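Local structure of OBody AM3L15 (Pyrobaculum aerophilum, 4GN5) at residues V27-D32 against I38-D43. The protein is an OBody, apparently an engineered binding protein built on an OB-fold nucleic acid binding domain, here bound to another protein. Numbering follows the deposited sequence.
Sequences VAHLGD and IVKVSD
The side chains of His29 and Lys40 lie side by side and point the same way; Lys40 CE meets the imidazole obliquely, 4.2 Å from ND1, and a water sits in plane at the ring edge, 2.7 Å from ND1. With chi1 -172° His29 CG is swung away from the backbone N, and the ring edge reaches this water, which donates to Ile38 O. Lys40, extended beyond CG, supplies methylenes for the packing: CG and CD each lie 4.0 Å from His29 CB. On the face of the sheet that carries Val27, Leu30 and Val39, branched apolar residues suit the buried side: Leu30 CD2 lies against Val39 CB (3.7 Å), and Val27 CG2 meets Val39 CG2 crosswise, with Phe67 of helix 61-67 covering Leu30 and Val39. Gly31 and Ile38 exchange two backbone hydrogen bonds. Lys40 N bonds almost straight to His29 O (172° at the hydrogen), and Ala28 N donates to Lys40 O at 2.8 Å. The small Ala28 methyl turns toward the neighbouring strand, 3.4 Å from Ser42 OG, which bonds to Ala48 O. Ala28 and His29 thus both oppose Lys40: a classic beta bulge in an antiparallel OB-fold hairpin, on the face where Lys40, and more weakly His29, bond to the other protein's backbone.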
loop_
_atom_site.group_PDB
_atom_site.type_symbol
_atom_site.label_atom_id
_atom_site.label_comp_id
_atom_site.label_asym_id
_atom_site.label_seq_id
_atom_site.Cartn_x
_atom_site.Cartn_y
_atom_site.Cartn_z
ATOM N N VAL A 27 6.534 -11.113 -12.115
ATOM C CA VAL A 27 6.288 -10.022 -11.158
ATOM C C VAL A 27 6.677 -8.712 -11.824
ATOM O O VAL A 27 7.847 -8.497 -12.112
ATOM C CB VAL A 27 6.989 -10.258 -9.800
ATOM C CG1 VAL A 27 6.944 -8.961 -8.984
ATOM C CG2 VAL A 27 6.279 -11.459 -9.047
ATOM N N ALA A 28 5.679 -7.881 -12.141
ATOM C CA ALA A 28 5.930 -6.572 -12.790
ATOM C C ALA A 28 6.287 -5.505 -11.749
ATOM O O ALA A 28 6.952 -4.514 -12.068
ATOM C CB ALA A 28 4.667 -6.108 -13.531
ATOM N N HIS A 29 5.786 -5.649 -10.521
ATOM C CA HIS A 29 5.986 -4.584 -9.520
ATOM C C HIS A 29 5.686 -5.141 -8.141
ATOM O O HIS A 29 4.824 -6.018 -8.011
ATOM C CB HIS A 29 5.003 -3.394 -9.778
ATOM C CG HIS A 29 5.282 -2.185 -8.919
ATOM N ND1 HIS A 29 4.728 -2.006 -7.663
ATOM C CD2 HIS A 29 6.042 -1.087 -9.158
ATOM C CE1 HIS A 29 5.156 -0.858 -7.155
ATOM N NE2 HIS A 29 5.955 -0.279 -8.043
ATOM N N LEU A 30 6.457 -4.692 -7.140
ATOM C CA LEU A 30 6.225 -5.039 -5.733
ATOM C C LEU A 30 6.215 -3.769 -4.903
ATOM O O LEU A 30 7.045 -2.864 -5.113
ATOM C CB LEU A 30 7.319 -5.955 -5.183
ATOM C CG LEU A 30 7.475 -7.375 -5.766
ATOM C CD1 LEU A 30 8.904 -7.926 -5.392
ATOM C CD2 LEU A 30 6.351 -8.317 -5.221
ATOM N N GLY A 31 5.264 -3.729 -3.964
ATOM C CA GLY A 31 5.139 -2.649 -2.993
ATOM C C GLY A 31 4.828 -3.264 -1.639
ATOM O O GLY A 31 3.789 -3.894 -1.441
ATOM N N ASP A 32 5.753 -3.101 -0.702
ATOM C CA ASP A 32 5.544 -3.552 0.634
ATOM C C ASP A 32 5.287 -2.282 1.496
ATOM O O ASP A 32 6.195 -1.466 1.676
ATOM C CB ASP A 32 6.798 -4.334 1.140
ATOM C CG ASP A 32 6.649 -4.838 2.559
ATOM O OD1 ASP A 32 5.838 -4.248 3.326
ATOM O OD2 ASP A 32 7.358 -5.831 2.948
ATOM N N ILE A 38 1.419 -5.328 -2.210
ATOM C CA ILE A 38 0.787 -5.527 -3.514
ATOM C C ILE A 38 1.831 -6.078 -4.472
ATOM O O ILE A 38 2.933 -5.557 -4.559
ATOM C CB ILE A 38 0.199 -4.204 -4.057
ATOM C CG1 ILE A 38 -0.793 -3.595 -3.040
ATOM C CG2 ILE A 38 -0.480 -4.426 -5.406
ATOM C CD1 ILE A 38 -1.065 -2.018 -3.242
ATOM N N VAL A 39 1.496 -7.164 -5.157
ATOM C CA VAL A 39 2.308 -7.676 -6.233
ATOM C C VAL A 39 1.444 -7.557 -7.510
ATOM O O VAL A 39 0.254 -7.979 -7.530
ATOM C CB VAL A 39 2.824 -9.131 -5.954
ATOM C CG1 VAL A 39 1.764 -9.957 -5.356
ATOM C CG2 VAL A 39 3.337 -9.845 -7.269
ATOM N N LYS A 40 2.030 -6.942 -8.544
ATOM C CA LYS A 40 1.361 -6.797 -9.828
ATOM C C LYS A 40 1.942 -7.830 -10.810
ATOM O O LYS A 40 3.155 -7.979 -10.870
ATOM C CB LYS A 40 1.571 -5.389 -10.344
ATOM C CG LYS A 40 1.174 -4.327 -9.360
ATOM C CD LYS A 40 1.060 -2.974 -10.100
ATOM C CE LYS A 40 0.776 -1.956 -9.007
ATOM N NZ LYS A 40 0.440 -0.665 -9.624
ATOM N N VAL A 41 1.074 -8.520 -11.549
ATOM C CA VAL A 41 1.462 -9.647 -12.446
ATOM C C VAL A 41 1.204 -9.261 -13.873
ATOM O O VAL A 41 0.117 -8.774 -14.211
ATOM C CB VAL A 41 0.635 -10.969 -12.162
ATOM C CG1 VAL A 41 1.082 -12.155 -13.078
ATOM C CG2 VAL A 41 0.832 -11.356 -10.742
ATOM N N SER A 42 2.201 -9.514 -14.722
ATOM C CA SER A 42 2.026 -9.322 -16.136
ATOM C C SER A 42 2.325 -10.633 -16.828
ATOM O O SER A 42 3.150 -11.411 -16.354
ATOM C CB SER A 42 2.953 -8.214 -16.659
ATOM O OG SER A 42 2.565 -6.964 -16.073
ATOM N N ASP A 43 1.614 -10.868 -17.934
ATOM C CA ASP A 43 1.946 -11.977 -18.796
ATOM C C ASP A 43 2.091 -11.636 -20.283
ATOM O O ASP A 43 2.298 -12.531 -21.122
ATOM C CB ASP A 43 0.909 -13.074 -18.617
ATOM C CG ASP A 43 -0.504 -12.577 -18.827
ATOM O OD1 ASP A 43 -0.752 -11.440 -19.313
ATOM O OD2 ASP A 43 -1.365 -13.386 -18.506
HETATM O O HOH W 1 2.632 -3.187 -6.471
#